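Local atomic coordinates of CofB (Escherichia coli, PDB entry 5AX6), a protein that serves as the minor pilin of the type IVb pilus CFA/III of enterotoxigenic Escherichia coli, forms a homotrimer and probably takes part in pilus assembly. Residues A[177-185]-A[194-205]. Residues are numbered along the deposited sequence; the frame is centred on the assembly and turned at random.
Sequences FKDIYVVER and RLTTISGKPLTF
In the antiparallel sheet of the pilin domain, strand 179-185 forms a beta hairpin with strand 194-198; after the type I' turn I198-K201, 201-202 pairs with 194-198 and the chain beyond it, 203-205, bonds to strand 179-185. E184 and R194 pair through both backbones, E184 N to R194 O and R194 N to E184 O. Past this pair the partner changes: V182 O accepts T196 N (3.0 Å), whereas V182 N donates to L203 O and I180 O takes F205 N (2.8 Å). T204 CG2 makes a CH-pi contact over one face of the Y181 ring, 3.7 Å from its centroid, while P202 CB meets the ring edge at CE1; Y181 OH hydrogen-bonds N64 of the same chain and Q48 of a second subunit. E184 has CG between its backbone N and carbonyl carbon (chi1 63°), and from there the extended chain carries the carboxylate across to R194 and T196. R194 NH2 forms a bent salt bridge (130°) to the anti lone pair of E184 OE2 at 2.9 Å, with OE2 tilted 32° out of the guanidinium plane. OE1 accepts T196 OG1 (2.8 Å). Replaced by alanine, E184 would lose its carboxylate, which would probably leave T196 OG1 without this acceptor and the R194 guanidinium without this charge partner. E184 OE1 also accepts a water that receives T197 N.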
ATOM      1  N   PHE A 177     -10.040 -25.801 -20.704  1.00 19.62           N
ATOM      2  CA  PHE A 177     -10.673 -26.174 -21.963  1.00 20.13           C
ATOM      3  C   PHE A 177     -12.184 -26.136 -21.848  1.00 29.31           C
ATOM      4  O   PHE A 177     -12.752 -26.738 -20.939  1.00 26.81           O
ATOM      5  CB  PHE A 177     -10.216 -27.558 -22.388  1.00 23.51           C
ATOM      6  CG  PHE A 177      -8.723 -27.706 -22.434  1.00 25.25           C
ATOM      7  CD1 PHE A 177      -7.970 -26.953 -23.325  1.00 26.51           C
ATOM      8  CD2 PHE A 177      -8.076 -28.609 -21.604  1.00 30.25           C
ATOM      9  CE1 PHE A 177      -6.592 -27.089 -23.375  1.00 32.75           C
ATOM     10  CE2 PHE A 177      -6.701 -28.750 -21.647  1.00 28.88           C
ATOM     11  CZ  PHE A 177      -5.955 -27.990 -22.527  1.00 30.63           C
ATOM     12  N   LYS A 178     -12.826 -25.430 -22.776  1.00 23.65           N
ATOM     13  CA  LYS A 178     -14.280 -25.406 -22.851  1.00 27.57           C
ATOM     14  C   LYS A 178     -14.775 -26.828 -23.095  1.00 26.14           C
ATOM     15  O   LYS A 178     -15.730 -27.292 -22.468  1.00 28.15           O
ATOM     16  CB  LYS A 178     -14.746 -24.458 -23.956  1.00 24.28           C
ATOM     17  CG  LYS A 178     -16.259 -24.266 -24.008  1.00 29.11           C
ATOM     18  CD  LYS A 178     -16.666 -23.447 -25.224  1.00 35.27           C
ATOM     19  CE  LYS A 178     -18.172 -23.250 -25.276  1.00 36.97           C
ATOM     20  NZ  LYS A 178     -18.585 -22.205 -24.308  1.00 49.89           N
ATOM     21  N   ASP A 179     -14.105 -27.520 -24.006  1.00 24.01           N
ATOM     22  CA  ASP A 179     -14.310 -28.949 -24.174  1.00 24.12           C
ATOM     23  C   ASP A 179     -13.195 -29.540 -25.017  1.00 30.54           C
ATOM     24  O   ASP A 179     -12.324 -28.820 -25.546  1.00 24.29           O
ATOM     25  CB  ASP A 179     -15.676 -29.265 -24.811  1.00 27.88           C
ATOM     26  CG  ASP A 179     -16.330 -30.520 -24.205  1.00 37.97           C
ATOM     27  OD1 ASP A 179     -15.616 -31.519 -23.932  1.00 34.89           O
ATOM     28  OD2 ASP A 179     -17.557 -30.502 -23.976  1.00 39.80           O
ATOM     29  N   ILE A 180     -13.237 -30.860 -25.126  1.00 23.20           N
ATOM     30  CA  ILE A 180     -12.248 -31.625 -25.860  1.00 22.32           C
ATOM     31  C   ILE A 180     -12.990 -32.644 -26.698  1.00 24.69           C
ATOM     32  O   ILE A 180     -13.750 -33.437 -26.159  1.00 24.31           O
ATOM     33  CB  ILE A 180     -11.278 -32.344 -24.912  1.00 24.23           C
ATOM     34  CG1 ILE A 180     -10.501 -31.320 -24.078  1.00 34.65           C
ATOM     35  CG2 ILE A 180     -10.355 -33.259 -25.699  1.00 22.48           C
ATOM     36  CD1 ILE A 180      -9.689 -31.937 -22.957  1.00 39.06           C
ATOM     37  N   TYR A 181     -12.782 -32.609 -28.009  1.00 22.89           N
ATOM     38  CA  TYR A 181     -13.452 -33.536 -28.912  1.00 22.51           C
ATOM     39  C   TYR A 181     -12.438 -34.427 -29.592  1.00 24.59           C
ATOM     40  O   TYR A 181     -11.302 -34.019 -29.841  1.00 23.00           O
ATOM     41  CB  TYR A 181     -14.265 -32.786 -29.976  1.00 18.98           C
ATOM     42  CG  TYR A 181     -15.617 -32.312 -29.525  1.00 23.75           C
ATOM     43  CD1 TYR A 181     -16.775 -32.898 -30.016  1.00 25.28           C
ATOM     44  CD2 TYR A 181     -15.744 -31.285 -28.601  1.00 22.49           C
ATOM     45  CE1 TYR A 181     -18.026 -32.462 -29.608  1.00 26.17           C
ATOM     46  CE2 TYR A 181     -16.981 -30.839 -28.187  1.00 24.22           C
ATOM     47  CZ  TYR A 181     -18.122 -31.430 -28.696  1.00 31.93           C
ATOM     48  OH  TYR A 181     -19.356 -30.989 -28.280  1.00 27.82           O
ATOM     49  N   VAL A 182     -12.859 -35.646 -29.908  1.00 21.72           N
ATOM     50  CA  VAL A 182     -12.060 -36.521 -30.750  1.00 23.71           C
ATOM     51  C   VAL A 182     -12.341 -36.180 -32.210  1.00 24.48           C
ATOM     52  O   VAL A 182     -13.506 -36.051 -32.615  1.00 27.71           O
ATOM     53  CB  VAL A 182     -12.374 -38.006 -30.481  1.00 24.39           C
ATOM     54  CG1 VAL A 182     -11.635 -38.894 -31.463  1.00 27.36           C
ATOM     55  CG2 VAL A 182     -12.018 -38.368 -29.050  1.00 32.28           C
ATOM     56  N   VAL A 183     -11.286 -36.011 -33.002  1.00 21.10           N
ATOM     57  CA  VAL A 183     -11.469 -35.756 -34.419  1.00 22.21           C
ATOM     58  C   VAL A 183     -10.710 -36.788 -35.240  1.00 21.44           C
ATOM     59  O   VAL A 183      -9.839 -37.481 -34.724  1.00 23.38           O
ATOM     60  CB  VAL A 183     -11.032 -34.321 -34.801  1.00 25.91           C
ATOM     61  CG1 VAL A 183     -11.949 -33.306 -34.103  1.00 19.83           C
ATOM     62  CG2 VAL A 183      -9.563 -34.066 -34.441  1.00 21.77           C
ATOM     63  N   GLU A 184     -11.067 -36.901 -36.511  1.00 23.19           N
ATOM     64  CA  GLU A 184     -10.475 -37.906 -37.367  1.00 26.55           C
ATOM     65  C   GLU A 184     -10.356 -37.399 -38.790  1.00 28.52           C
ATOM     66  O   GLU A 184     -11.080 -36.491 -39.216  1.00 23.80           O
ATOM     67  CB  GLU A 184     -11.310 -39.198 -37.339  1.00 23.65           C
ATOM     68  CG  GLU A 184     -12.721 -39.006 -37.874  1.00 24.98           C
ATOM     69  CD  GLU A 184     -13.582 -40.262 -37.791  1.00 32.77           C
ATOM     70  OE1 GLU A 184     -13.966 -40.668 -36.670  1.00 29.85           O
ATOM     71  OE2 GLU A 184     -13.883 -40.838 -38.858  1.00 28.10           O
ATOM     72  N   ARG A 185      -9.433 -37.990 -39.531  1.00 28.00           N
ATOM     73  CA  ARG A 185      -9.374 -37.756 -40.959  1.00 29.87           C
ATOM     74  C   ARG A 185      -8.952 -39.046 -41.636  1.00 34.72           C
ATOM     75  O   ARG A 185      -8.342 -39.919 -41.008  1.00 31.24           O
ATOM     76  CB  ARG A 185      -8.422 -36.615 -41.301  1.00 25.77           C
ATOM     77  CG  ARG A 185      -7.007 -36.824 -40.836  1.00 24.52           C
ATOM     78  CD  ARG A 185      -6.184 -35.577 -41.079  1.00 27.06           C
ATOM     79  NE  ARG A 185      -4.818 -35.716 -40.591  1.00 27.43           N
ATOM     80  CZ  ARG A 185      -3.906 -34.756 -40.642  1.00 33.37           C
ATOM     81  NH1 ARG A 185      -4.213 -33.566 -41.154  1.00 32.38           N
ATOM     82  NH2 ARG A 185      -2.687 -34.978 -40.169  1.00 29.72           N
ATOM     83  N   ARG A 194     -12.569 -34.008 -39.228  1.00 24.53           N
ATOM     84  CA  ARG A 194     -13.991 -33.923 -38.913  1.00 22.50           C
ATOM     85  C   ARG A 194     -14.231 -34.508 -37.529  1.00 17.85           C
ATOM     86  O   ARG A 194     -13.411 -35.275 -37.025  1.00 23.71           O
ATOM     87  CB  ARG A 194     -14.834 -34.673 -39.951  1.00 22.46           C
ATOM     88  CG  ARG A 194     -14.553 -36.172 -39.939  1.00 24.25           C
ATOM     89  CD  ARG A 194     -15.545 -36.991 -40.773  1.00 30.86           C
ATOM     90  NE  ARG A 194     -15.096 -38.381 -40.827  1.00 32.41           N
ATOM     91  CZ  ARG A 194     -14.199 -38.836 -41.698  1.00 34.22           C
ATOM     92  NH1 ARG A 194     -13.685 -38.022 -42.618  1.00 29.73           N
ATOM     93  NH2 ARG A 194     -13.826 -40.108 -41.656  1.00 40.78           N
ATOM     94  N   LEU A 195     -15.345 -34.143 -36.908  1.00 22.20           N
ATOM     95  CA  LEU A 195     -15.684 -34.705 -35.606  1.00 19.73           C
ATOM     96  C   LEU A 195     -15.890 -36.215 -35.712  1.00 25.67           C
ATOM     97  O   LEU A 195     -16.584 -36.700 -36.599  1.00 21.98           O
ATOM     98  CB  LEU A 195     -16.937 -34.038 -35.039  1.00 22.80           C
ATOM     99  CG  LEU A 195     -16.815 -32.543 -34.756  1.00 27.98           C
ATOM    100  CD1 LEU A 195     -18.168 -31.973 -34.363  1.00 25.53           C
ATOM    101  CD2 LEU A 195     -15.797 -32.314 -33.642  1.00 21.91           C
ATOM    102  N   THR A 196     -15.254 -36.955 -34.821  1.00 24.52           N
ATOM    103  CA  THR A 196     -15.547 -38.372 -34.690  1.00 30.20           C
ATOM    104  C   THR A 196     -16.956 -38.501 -34.124  1.00 29.41           C
ATOM    105  O   THR A 196     -17.339 -37.724 -33.249  1.00 23.63           O
ATOM    106  CB  THR A 196     -14.520 -39.068 -33.781  1.00 27.20           C
ATOM    107  OG1 THR A 196     -13.242 -39.062 -34.431  1.00 26.43           O
ATOM    108  CG2 THR A 196     -14.940 -40.512 -33.483  1.00 29.12           C
ATOM    109  N   THR A 197     -17.746 -39.444 -34.638  1.00 25.98           N
ATOM    110  CA  THR A 197     -19.116 -39.610 -34.147  1.00 28.05           C
ATOM    111  C   THR A 197     -19.416 -41.048 -33.729  1.00 32.74           C
ATOM    112  O   THR A 197     -18.831 -41.998 -34.250  1.00 30.17           O
ATOM    113  CB  THR A 197     -20.181 -39.213 -35.202  1.00 32.07           C
ATOM    114  OG1 THR A 197     -19.981 -39.986 -36.391  1.00 33.88           O
ATOM    115  CG2 THR A 197     -20.123 -37.712 -35.536  1.00 27.23           C
ATOM    116  N   ILE A 198     -20.336 -41.171 -32.779  1.00 31.58           N
ATOM    117  CA  ILE A 198     -20.877 -42.445 -32.326  1.00 36.53           C
ATOM    118  C   ILE A 198     -22.385 -42.391 -32.544  1.00 32.01           C
ATOM    119  O   ILE A 198     -23.086 -41.649 -31.853  1.00 36.73           O
ATOM    120  CB  ILE A 198     -20.579 -42.709 -30.835  1.00 43.00           C
ATOM    121  CG1 ILE A 198     -19.072 -42.699 -30.565  1.00 32.05           C
ATOM    122  CG2 ILE A 198     -21.210 -44.020 -30.387  1.00 48.60           C
ATOM    123  CD1 ILE A 198     -18.303 -43.718 -31.357  1.00 38.34           C
ATOM    124  N   SER A 199     -22.881 -43.151 -33.514  1.00 36.20           N
ATOM    125  CA  SER A 199     -24.293 -43.070 -33.887  1.00 36.02           C
ATOM    126  C   SER A 199     -24.688 -41.635 -34.211  1.00 36.22           C
ATOM    127  O   SER A 199     -25.742 -41.157 -33.789  1.00 36.76           O
ATOM    128  CB  SER A 199     -25.180 -43.623 -32.773  1.00 42.83           C
ATOM    129  OG  SER A 199     -25.016 -45.024 -32.654  1.00 49.92           O
ATOM    130  N   GLY A 200     -23.821 -40.947 -34.952  1.00 37.21           N
ATOM    131  CA  GLY A 200     -24.107 -39.605 -35.426  1.00 34.62           C
ATOM    132  C   GLY A 200     -23.899 -38.538 -34.371  1.00 31.69           C
ATOM    133  O   GLY A 200     -24.146 -37.358 -34.616  1.00 30.66           O
ATOM    134  N   LYS A 201     -23.449 -38.949 -33.191  1.00 26.29           N
ATOM    135  CA  LYS A 201     -23.247 -38.009 -32.097  1.00 32.06           C
ATOM    136  C   LYS A 201     -21.762 -37.725 -31.912  1.00 29.28           C
ATOM    137  O   LYS A 201     -20.999 -38.638 -31.604  1.00 29.49           O
ATOM    138  CB  LYS A 201     -23.836 -38.559 -30.794  1.00 28.84           C
ATOM    139  CG  LYS A 201     -23.822 -37.558 -29.647  1.00 38.86           C
ATOM    140  CD  LYS A 201     -24.141 -38.230 -28.310  1.00 38.47           C
ATOM    141  CE  LYS A 201     -23.950 -37.259 -27.147  1.00 51.04           C
ATOM    142  NZ  LYS A 201     -24.180 -37.909 -25.826  1.00 51.88           N
ATOM    143  N   PRO A 202     -21.349 -36.458 -32.106  1.00 30.40           N
ATOM    144  CA  PRO A 202     -19.928 -36.113 -31.978  1.00 32.38           C
ATOM    145  C   PRO A 202     -19.370 -36.572 -30.641  1.00 23.25           C
ATOM    146  O   PRO A 202     -20.035 -36.439 -29.615  1.00 31.19           O
ATOM    147  CB  PRO A 202     -19.923 -34.583 -32.096  1.00 29.94           C
ATOM    148  CG  PRO A 202     -21.113 -34.289 -32.959  1.00 30.54           C
ATOM    149  CD  PRO A 202     -22.159 -35.303 -32.534  1.00 29.41           C
ATOM    150  N   LEU A 203     -18.159 -37.114 -30.674  1.00 28.36           N
ATOM    151  CA  LEU A 203     -17.554 -37.770 -29.521  1.00 28.85           C
ATOM    152  C   LEU A 203     -16.660 -36.824 -28.725  1.00 31.11           C
ATOM    153  O   LEU A 203     -15.620 -36.374 -29.216  1.00 27.95           O
ATOM    154  CB  LEU A 203     -16.746 -38.985 -29.982  1.00 29.55           C
ATOM    155  CG  LEU A 203     -16.007 -39.807 -28.920  1.00 30.30           C
ATOM    156  CD1 LEU A 203     -16.982 -40.475 -27.962  1.00 36.88           C
ATOM    157  CD2 LEU A 203     -15.108 -40.848 -29.575  1.00 35.92           C
ATOM    158  N   THR A 204     -17.072 -36.523 -27.500  1.00 26.91           N
ATOM    159  CA  THR A 204     -16.253 -35.706 -26.599  1.00 26.51           C
ATOM    160  C   THR A 204     -15.331 -36.623 -25.848  1.00 34.87           C
ATOM    161  O   THR A 204     -15.591 -37.824 -25.759  1.00 33.13           O
ATOM    162  CB  THR A 204     -17.098 -34.918 -25.602  1.00 30.72           C
ATOM    163  OG1 THR A 204     -17.783 -35.837 -24.745  1.00 36.71           O
ATOM    164  CG2 THR A 204     -18.100 -34.044 -26.328  1.00 29.84           C
ATOM    165  N   PHE A 205     -14.250 -36.076 -25.303  1.00 30.31           N
ATOM    166  CA  PHE A 205     -13.317 -36.929 -24.585  1.00 36.70           C
ATOM    167  C   PHE A 205     -13.984 -37.645 -23.410  1.00 38.55           C
ATOM    168  O   PHE A 205     -13.612 -38.771 -23.082  1.00 43.00           O
ATOM    169  CB  PHE A 205     -12.117 -36.144 -24.071  1.00 35.63           C
ATOM    170  CG  PHE A 205     -11.117 -37.008 -23.371  1.00 39.65           C
ATOM    171  CD1 PHE A 205     -10.268 -37.831 -24.101  1.00 44.94           C
ATOM    172  CD2 PHE A 205     -11.051 -37.035 -21.990  1.00 45.54           C
ATOM    173  CE1 PHE A 205      -9.353 -38.652 -23.463  1.00 47.60           C
ATOM    174  CE2 PHE A 205     -10.135 -37.853 -21.344  1.00 51.75           C
ATOM    175  CZ  PHE A 205      -9.287 -38.662 -22.084  1.00 46.74           C
TER
HETATM  176  O   HOH W   1     -16.656 -41.102 -36.703  1.00 29.48           O